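Local coordinates for protein rifamycin polyketide synthase (Amycolatopsis mediterranei, PDB 4LN9) that probably dehydrates a polyketide intermediate, as the dehydratase domain of the terminal module of the rifamycin-assembling polyketide synthase, at residues L53-R58 and V88-E93; E101-A106 and L263-N268; G269-A274 and T306-V311. One frame throughout, in Å; residues are numbered along the deposited sequence.

Contact 1: L53-R58 and V88-E93; sequences LVFTSR and VRAGDE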
# COMPACT_ATOMS: atom_id res chain seq x y z
N LEU A 53 0.81 -4.50 -6.84
CA LEU A 53 1.50 -4.11 -5.62
C LEU A 53 1.82 -2.64 -5.69
O LEU A 53 1.60 -1.98 -6.71
CB LEU A 53 2.78 -4.93 -5.44
CG LEU A 53 3.81 -4.87 -6.56
CD1 LEU A 53 4.51 -3.52 -6.59
CD2 LEU A 53 4.81 -6.00 -6.41
N VAL A 54 2.20 -2.09 -4.54
CA VAL A 54 2.45 -0.67 -4.46
C VAL A 54 3.64 -0.39 -3.56
O VAL A 54 3.88 -1.09 -2.58
CB VAL A 54 1.20 0.09 -3.97
CG1 VAL A 54 0.95 -0.18 -2.49
CG2 VAL A 54 1.36 1.58 -4.23
N PHE A 55 4.53 0.45 -4.08
CA PHE A 55 5.65 0.97 -3.31
C PHE A 55 5.33 2.37 -2.82
O PHE A 55 4.96 3.23 -3.62
CB PHE A 55 6.90 1.02 -4.19
CG PHE A 55 7.54 -0.31 -4.41
CD1 PHE A 55 7.03 -1.19 -5.35
CD2 PHE A 55 8.61 -0.72 -3.63
CE1 PHE A 55 7.61 -2.43 -5.55
CE2 PHE A 55 9.19 -1.96 -3.81
CZ PHE A 55 8.70 -2.81 -4.78
N THR A 56 5.70 2.65 -1.57
CA THR A 56 5.51 3.97 -0.99
C THR A 56 6.83 4.58 -0.53
O THR A 56 7.71 3.88 -0.03
CB THR A 56 4.54 3.94 0.20
OG1 THR A 56 5.06 3.09 1.23
CG2 THR A 56 3.18 3.42 -0.24
N SER A 57 6.89 5.91 -0.57
CA SER A 57 8.09 6.65 -0.22
C SER A 57 7.74 8.07 0.21
O SER A 57 6.72 8.62 -0.21
CB SER A 57 9.06 6.68 -1.40
OG SER A 57 10.05 7.68 -1.23
N ARG A 58 8.59 8.66 1.03
CA ARG A 58 8.58 10.10 1.27
C ARG A 58 9.95 10.69 0.98
O ARG A 58 10.93 10.35 1.64
CB ARG A 58 8.20 10.38 2.73
CG ARG A 58 8.21 11.86 3.10
CD ARG A 58 8.01 12.05 4.59
NE ARG A 58 7.90 13.46 4.94
CZ ARG A 58 8.93 14.22 5.28
NH1 ARG A 58 10.14 13.70 5.37
NH2 ARG A 58 8.74 15.51 5.56
N VAL A 88 11.86 -0.01 -12.50
CA VAL A 88 12.51 -1.31 -12.64
C VAL A 88 12.64 -2.06 -11.31
O VAL A 88 12.43 -3.27 -11.27
CB VAL A 88 13.88 -1.19 -13.33
CG1 VAL A 88 14.63 -2.52 -13.24
CG2 VAL A 88 13.70 -0.76 -14.78
N ARG A 89 12.75 -1.32 -10.21
CA ARG A 89 12.73 -1.94 -8.88
C ARG A 89 11.37 -2.57 -8.59
O ARG A 89 11.29 -3.69 -8.08
CB ARG A 89 13.09 -0.94 -7.78
CG ARG A 89 12.82 -1.44 -6.37
CD ARG A 89 13.76 -2.58 -5.98
NE ARG A 89 13.59 -2.99 -4.59
CZ ARG A 89 12.75 -3.94 -4.17
NH1 ARG A 89 11.98 -4.56 -5.05
NH2 ARG A 89 12.69 -4.26 -2.89
N ALA A 90 10.30 -1.87 -8.96
CA ALA A 90 8.95 -2.39 -8.77
C ALA A 90 8.73 -3.64 -9.62
O ALA A 90 8.27 -4.67 -9.13
CB ALA A 90 7.93 -1.32 -9.11
N GLY A 91 9.04 -3.52 -10.91
CA GLY A 91 8.94 -4.65 -11.83
C GLY A 91 9.69 -5.87 -11.33
O GLY A 91 9.17 -6.99 -11.41
N ASP A 92 10.88 -5.66 -10.80
CA ASP A 92 11.69 -6.78 -10.31
C ASP A 92 11.05 -7.49 -9.11
O ASP A 92 11.19 -8.71 -8.97
CB ASP A 92 13.11 -6.34 -9.97
CG ASP A 92 14.10 -7.48 -10.05
OD1 ASP A 92 14.09 -8.21 -11.07
OD2 ASP A 92 14.78 -7.76 -9.04
N GLU A 93 10.35 -6.74 -8.27
CA GLU A 93 9.58 -7.32 -7.17
C GLU A 93 8.62 -8.39 -7.67
O GLU A 93 8.38 -9.39 -6.99
CB GLU A 93 8.81 -6.22 -6.43
CG GLU A 93 8.17 -6.68 -5.12
CD GLU A 93 9.20 -6.92 -4.03
OE1 GLU A 93 10.32 -6.40 -4.13
OE2 GLU A 93 8.88 -7.67 -3.07

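Contact 2: E101-A106 and L263-N268; sequences ELVIEA and LPFAWN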
# COMPACT_ATOMS: atom_id res chain seq x y z
N GLU A 101 8.36 0.06 -21.80
CA GLU A 101 8.08 1.45 -22.13
C GLU A 101 7.84 2.27 -20.86
O GLU A 101 7.29 1.77 -19.88
CB GLU A 101 6.86 1.54 -23.06
CG GLU A 101 6.53 2.94 -23.53
CD GLU A 101 5.47 2.95 -24.62
OE1 GLU A 101 4.84 1.90 -24.84
OE2 GLU A 101 5.29 4.00 -25.26
N LEU A 102 8.37 3.49 -20.84
CA LEU A 102 8.03 4.45 -19.79
C LEU A 102 7.94 5.85 -20.37
O LEU A 102 8.86 6.31 -21.05
CB LEU A 102 9.06 4.41 -18.66
CG LEU A 102 8.66 5.12 -17.36
CD1 LEU A 102 7.49 4.41 -16.70
CD2 LEU A 102 9.84 5.21 -16.40
N VAL A 103 6.78 6.48 -20.20
CA VAL A 103 6.60 7.85 -20.65
C VAL A 103 6.61 8.81 -19.47
O VAL A 103 5.92 8.60 -18.48
CB VAL A 103 5.29 8.02 -21.44
CG1 VAL A 103 5.06 9.49 -21.79
CG2 VAL A 103 5.32 7.17 -22.71
N ILE A 104 7.49 9.81 -19.53
CA ILE A 104 7.56 10.81 -18.47
C ILE A 104 6.59 11.95 -18.74
O ILE A 104 6.61 12.57 -19.80
CB ILE A 104 8.99 11.38 -18.32
CG1 ILE A 104 10.02 10.25 -18.32
CG2 ILE A 104 9.10 12.20 -17.03
CD1 ILE A 104 10.03 9.43 -17.05
N GLU A 105 5.68 12.18 -17.79
CA GLU A 105 4.54 13.06 -18.02
C GLU A 105 4.82 14.46 -17.49
O GLU A 105 4.37 15.45 -18.06
CB GLU A 105 3.29 12.50 -17.35
CG GLU A 105 2.94 11.09 -17.77
CD GLU A 105 1.46 10.81 -17.66
OE1 GLU A 105 0.96 9.95 -18.41
OE2 GLU A 105 0.77 11.59 -16.97
N ALA A 106 5.37 14.51 -16.28
CA ALA A 106 5.43 15.74 -15.50
C ALA A 106 6.53 15.60 -14.45
O ALA A 106 6.66 14.56 -13.81
CB ALA A 106 4.09 16.01 -14.83
N LEU A 263 14.27 17.48 -21.50
CA LEU A 263 14.26 16.39 -20.53
C LEU A 263 13.85 15.07 -21.20
O LEU A 263 13.34 15.08 -22.32
CB LEU A 263 13.32 16.71 -19.36
CG LEU A 263 13.62 17.99 -18.57
CD1 LEU A 263 12.51 18.29 -17.57
CD2 LEU A 263 14.96 17.89 -17.86
N PRO A 264 14.30 13.93 -20.63
CA PRO A 264 13.88 12.65 -21.20
C PRO A 264 12.36 12.59 -21.33
O PRO A 264 11.65 13.01 -20.42
CB PRO A 264 14.35 11.62 -20.15
CG PRO A 264 15.33 12.34 -19.28
CD PRO A 264 14.89 13.78 -19.29
N PHE A 265 11.87 12.09 -22.46
CA PHE A 265 10.42 12.01 -22.68
C PHE A 265 9.91 10.57 -22.68
O PHE A 265 9.12 10.18 -21.82
CB PHE A 265 10.02 12.74 -23.96
CG PHE A 265 8.56 12.62 -24.30
CD1 PHE A 265 8.16 12.04 -25.50
CD2 PHE A 265 7.59 13.17 -23.48
CE1 PHE A 265 6.82 11.93 -25.82
CE2 PHE A 265 6.25 13.07 -23.80
CZ PHE A 265 5.87 12.45 -24.98
N ALA A 266 10.39 9.77 -23.63
CA ALA A 266 9.93 8.39 -23.78
C ALA A 266 11.09 7.39 -23.75
O ALA A 266 11.98 7.43 -24.60
CB ALA A 266 9.11 8.23 -25.05
N TRP A 267 10.99 6.42 -22.85
CA TRP A 267 11.98 5.35 -22.72
C TRP A 267 11.43 4.11 -23.35
O TRP A 267 10.31 3.71 -23.03
CB TRP A 267 12.26 5.08 -21.25
CG TRP A 267 12.88 6.24 -20.52
CD1 TRP A 267 12.26 7.41 -20.08
CD2 TRP A 267 14.27 6.34 -20.03
NE1 TRP A 267 13.15 8.20 -19.40
CE2 TRP A 267 14.37 7.63 -19.35
CE3 TRP A 267 15.39 5.53 -20.12
CZ2 TRP A 267 15.56 8.08 -18.80
CZ3 TRP A 267 16.58 5.98 -19.53
CH2 TRP A 267 16.66 7.22 -18.89
N ASN A 268 12.26 3.39 -24.09
CA ASN A 268 11.83 2.14 -24.70
C ASN A 268 12.91 1.07 -24.57
O ASN A 268 14.07 1.31 -24.90
CB ASN A 268 11.49 2.36 -26.17
CG ASN A 268 10.28 3.26 -26.35
OD1 ASN A 268 10.42 4.44 -26.68
ND2 ASN A 268 9.09 2.71 -26.13

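Contact 3: G269-A274 and T306-V311; sequences GLRLHA and TLDSLV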
# COMPACT_ATOMS: atom_id res chain seq x y z
N GLY A 269 12.54 -0.08 -24.01
CA GLY A 269 13.44 -1.23 -23.95
C GLY A 269 14.63 -1.00 -23.04
O GLY A 269 15.78 -1.20 -23.44
N LEU A 270 14.36 -0.66 -21.78
CA LEU A 270 15.42 -0.56 -20.79
C LEU A 270 15.58 -1.82 -19.94
O LEU A 270 14.61 -2.32 -19.36
CB LEU A 270 15.25 0.67 -19.90
CG LEU A 270 16.47 0.77 -18.98
CD1 LEU A 270 17.30 2.02 -19.21
CD2 LEU A 270 16.11 0.59 -17.51
N ARG A 271 16.80 -2.34 -19.91
CA ARG A 271 17.12 -3.52 -19.12
C ARG A 271 18.30 -3.24 -18.21
O ARG A 271 19.36 -2.80 -18.66
CB ARG A 271 17.49 -4.68 -20.04
CG ARG A 271 16.30 -5.38 -20.66
CD ARG A 271 16.77 -6.43 -21.65
NE ARG A 271 15.66 -6.96 -22.43
CZ ARG A 271 15.13 -6.35 -23.49
NH1 ARG A 271 15.65 -5.20 -23.92
NH2 ARG A 271 14.10 -6.89 -24.12
N LEU A 272 18.17 -3.64 -16.95
CA LEU A 272 19.29 -3.61 -16.03
C LEU A 272 19.84 -5.02 -15.83
O LEU A 272 19.08 -5.95 -15.55
CB LEU A 272 18.85 -3.03 -14.69
CG LEU A 272 19.93 -3.06 -13.61
CD1 LEU A 272 20.91 -1.92 -13.82
CD2 LEU A 272 19.30 -2.99 -12.22
N HIS A 273 21.12 -5.20 -16.12
CA HIS A 273 21.67 -6.54 -16.24
C HIS A 273 22.47 -6.92 -15.03
O HIS A 273 22.53 -8.09 -14.66
CB HIS A 273 22.54 -6.66 -17.49
CG HIS A 273 21.79 -6.39 -18.77
ND1 HIS A 273 20.98 -7.30 -19.34
CD2 HIS A 273 21.68 -5.23 -19.53
CE1 HIS A 273 20.41 -6.76 -20.44
NE2 HIS A 273 20.88 -5.51 -20.58
N ALA A 274 23.13 -5.93 -14.43
CA ALA A 274 23.94 -6.17 -13.24
C ALA A 274 23.76 -5.01 -12.27
O ALA A 274 23.84 -3.85 -12.66
CB ALA A 274 25.41 -6.32 -13.63
N THR A 306 21.25 -1.83 -20.83
CA THR A 306 21.00 -1.54 -22.23
C THR A 306 19.70 -0.77 -22.40
O THR A 306 18.74 -0.97 -21.66
CB THR A 306 20.93 -2.83 -23.08
OG1 THR A 306 19.96 -3.72 -22.52
CG2 THR A 306 22.29 -3.52 -23.12
N LEU A 307 19.70 0.15 -23.36
CA LEU A 307 18.53 0.98 -23.62
C LEU A 307 18.29 1.04 -25.12
O LEU A 307 19.16 1.47 -25.88
CB LEU A 307 18.77 2.39 -23.07
CG LEU A 307 17.73 3.45 -23.43
CD1 LEU A 307 16.34 2.98 -23.04
CD2 LEU A 307 18.07 4.77 -22.76
N ASP A 308 17.15 0.51 -25.57
CA ASP A 308 16.85 0.45 -26.99
C ASP A 308 16.65 1.85 -27.56
O ASP A 308 17.21 2.19 -28.61
CB ASP A 308 15.60 -0.40 -27.26
CG ASP A 308 15.84 -1.88 -27.06
OD1 ASP A 308 17.02 -2.29 -26.99
OD2 ASP A 308 14.85 -2.64 -26.99
N SER A 309 15.90 2.68 -26.84
CA SER A 309 15.50 3.99 -27.34
C SER A 309 15.13 4.94 -26.21
O SER A 309 14.38 4.58 -25.30
CB SER A 309 14.32 3.84 -28.32
OG SER A 309 13.91 5.10 -28.82
N LEU A 310 15.68 6.15 -26.25
CA LEU A 310 15.16 7.27 -25.47
C LEU A 310 14.87 8.48 -26.36
O LEU A 310 15.76 8.96 -27.07
CB LEU A 310 16.14 7.65 -24.36
CG LEU A 310 15.84 8.93 -23.56
CD1 LEU A 310 14.58 8.75 -22.73
CD2 LEU A 310 17.02 9.31 -22.69
N VAL A 311 13.62 8.91 -26.38
CA VAL A 311 13.23 10.14 -27.07
C VAL A 311 13.03 11.29 -26.08
O VAL A 311 12.57 11.07 -24.96
CB VAL A 311 11.94 9.94 -27.89
CG1 VAL A 311 11.37 11.28 -28.33
CG2 VAL A 311 12.20 9.04 -29.09
O HOH W 1 17.50 -3.12 -23.72

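Contact 1: L53-R58 and V88-E93
The phenyl ring of F55 meets segment 88-93 of helix 80-93 through its far carbons. E93 CB sits at the ring edge, close to the ring plane and 3.8 Å from F55 CZ, while A90 and R89 approach the ring obliquely. From the guanidinium's point of view, F55 CE2 lies over one face of R89, displaced toward the rim, and the carboxylate of E93 occupies the edge. Ring and guanidinium stand steeply to one another, their planes 74° apart. A90 supplies the closest approach, its CA lying 3.5 Å from F55 CE1 with the methyl CB just beside it.

What fixes the guanidinium is a salt bridge between residues one helical turn apart: R89 NH1 donates to E93 OE1 at 2.6 Å, almost straight at 176° and within the guanidinium plane. Both side chains leave the helix with CG anti to the backbone N and then bend at chi2, which brings their charged ends together beside F55 CZ. The aliphatic part of E93 has a second apolar neighbour, since its CG lies 3.7 Å from L53 CD2. The charged pair therefore borders a hydrocarbon patch made of L53, F55 and A90.

The two segments run at 140° to each other. Helix 80-93 is the long helix round which the antiparallel sheet of the first hotdog wraps, and strand 52-59 belongs to that sheet. F55 also touches L41 and V44 of strand 41-47 and V120 of strand 116-122, its two sheet neighbours. T56 OG1 hydrogen-bonds to L31 O of the second subunit. On strand 34-38, A36 O accepts a hydrogen bond from R89 NH2.

Contact 2: E101-A106 and L263-N268
W267 and I104 lean together on one face of this antiparallel pair: the CG1-CD1 arm of I104 approaches the indole at its edge, CG1 lying 4.0 Å from W267 CD1, and the two side chains run at a slant to each other. With CG anti to the carbonyl carbon (chi1 -64°), the indole also brings its edge close to L102 O. The hydrogen-bonded partner of W267, L102, points to this same face, and their CB atoms are 4.2 Å apart. On the other face, E101 and N268 extend side by side in the same direction, their carboxylate and amide planes turned 47° apart; the approach is E101 CG to N268 ND2 at 3.7 Å. F265 makes a looser contact, its CE2 4.3 Å from V103 CG1.

The backbone provides the directional bonds. L102 and W267 exchange N-H...O bonds, with W267 N to L102 O at 2.8 Å, and I104 N reaches F265 O at 2.8 Å. Just beyond, F265 and A266 both face V311 in a classic beta bulge.

This pair joins the two halves of the double hotdog. Its chemistry is divided: the strands are held by main-chain bonds, whereas the side chains add mostly apolar packing. That packing has a polar cost, because W267 NE1 is buried against I104 without a hydrogen-bond partner in the model.

Contact 3: G269-A274 and T306-V311
T306 and R271 form the hydrogen-bonded pair of a short antiparallel ladder in the second hotdog of this double-hotdog domain, and L270 with L307 form the adjoining non-hydrogen-bonded pair. In the main chain, R271 N donates to T306 O at 3.0 Å and T306 N returns the bond to R271 O. In a third bond, 3.1 Å long, D308 N approaches G269 O from above its carbonyl plane, 51° out of it, where the chain turns its corner. G269, with L270, faces L99 in a G1 beta bulge; its phi of 68° favours glycine, and D308 OD2, 3.6 Å from G269 CA, takes up the room a side chain would need. D308 and S309 face N268 in a classic bulge. Both strands are thus kinked close to where they meet.

Apolar contact falls to L270 and L307, whose side chains slant past each other with L270 CB 4.0 Å from L307 CD1. L270 also packs on V84 of helix 80-93.

Charge plays a looser part. R271 NH1 and D308 OD2 are 4.1 Å apart, beyond a salt bridge, although the opposite charges may still attract. R271 NE has a firmer partner in E156, with which it forms a salt bridge.

T306 OG1 is hydrogen-bonded to a water that accepts from R271 NH1 and donates to G269 O, tying both segments together. Placed between the backbone N and the carbonyl carbon (chi1 55°), OG1 also meets the imidazole of H273 at its edge, with H273 NE2 and T306 OG1 2.8 Å apart in a nearly straight hydrogen bond.

In the fold
From the N terminus, the first of these segments is on strand 52-59, and contact 1 closes a short loop when helix 80-93 packs back against it within the first hotdog. Strand 98-104 follows directly, and contact 2 then spans a loop of 156 residues to strand 263-272, joining the two halves. The same strand continues into contact 3, which closes a 31-residue loop on strand 303-313. The three loops follow in series, neither nesting nor crossing. Contacts 2 and 3 touch through probable backbone hydrogen bonds, N268 N to S309 O and F265 N to V311 O. Contacts 1 and 3, centres 18 Å apart, meet where V88 packs on L270.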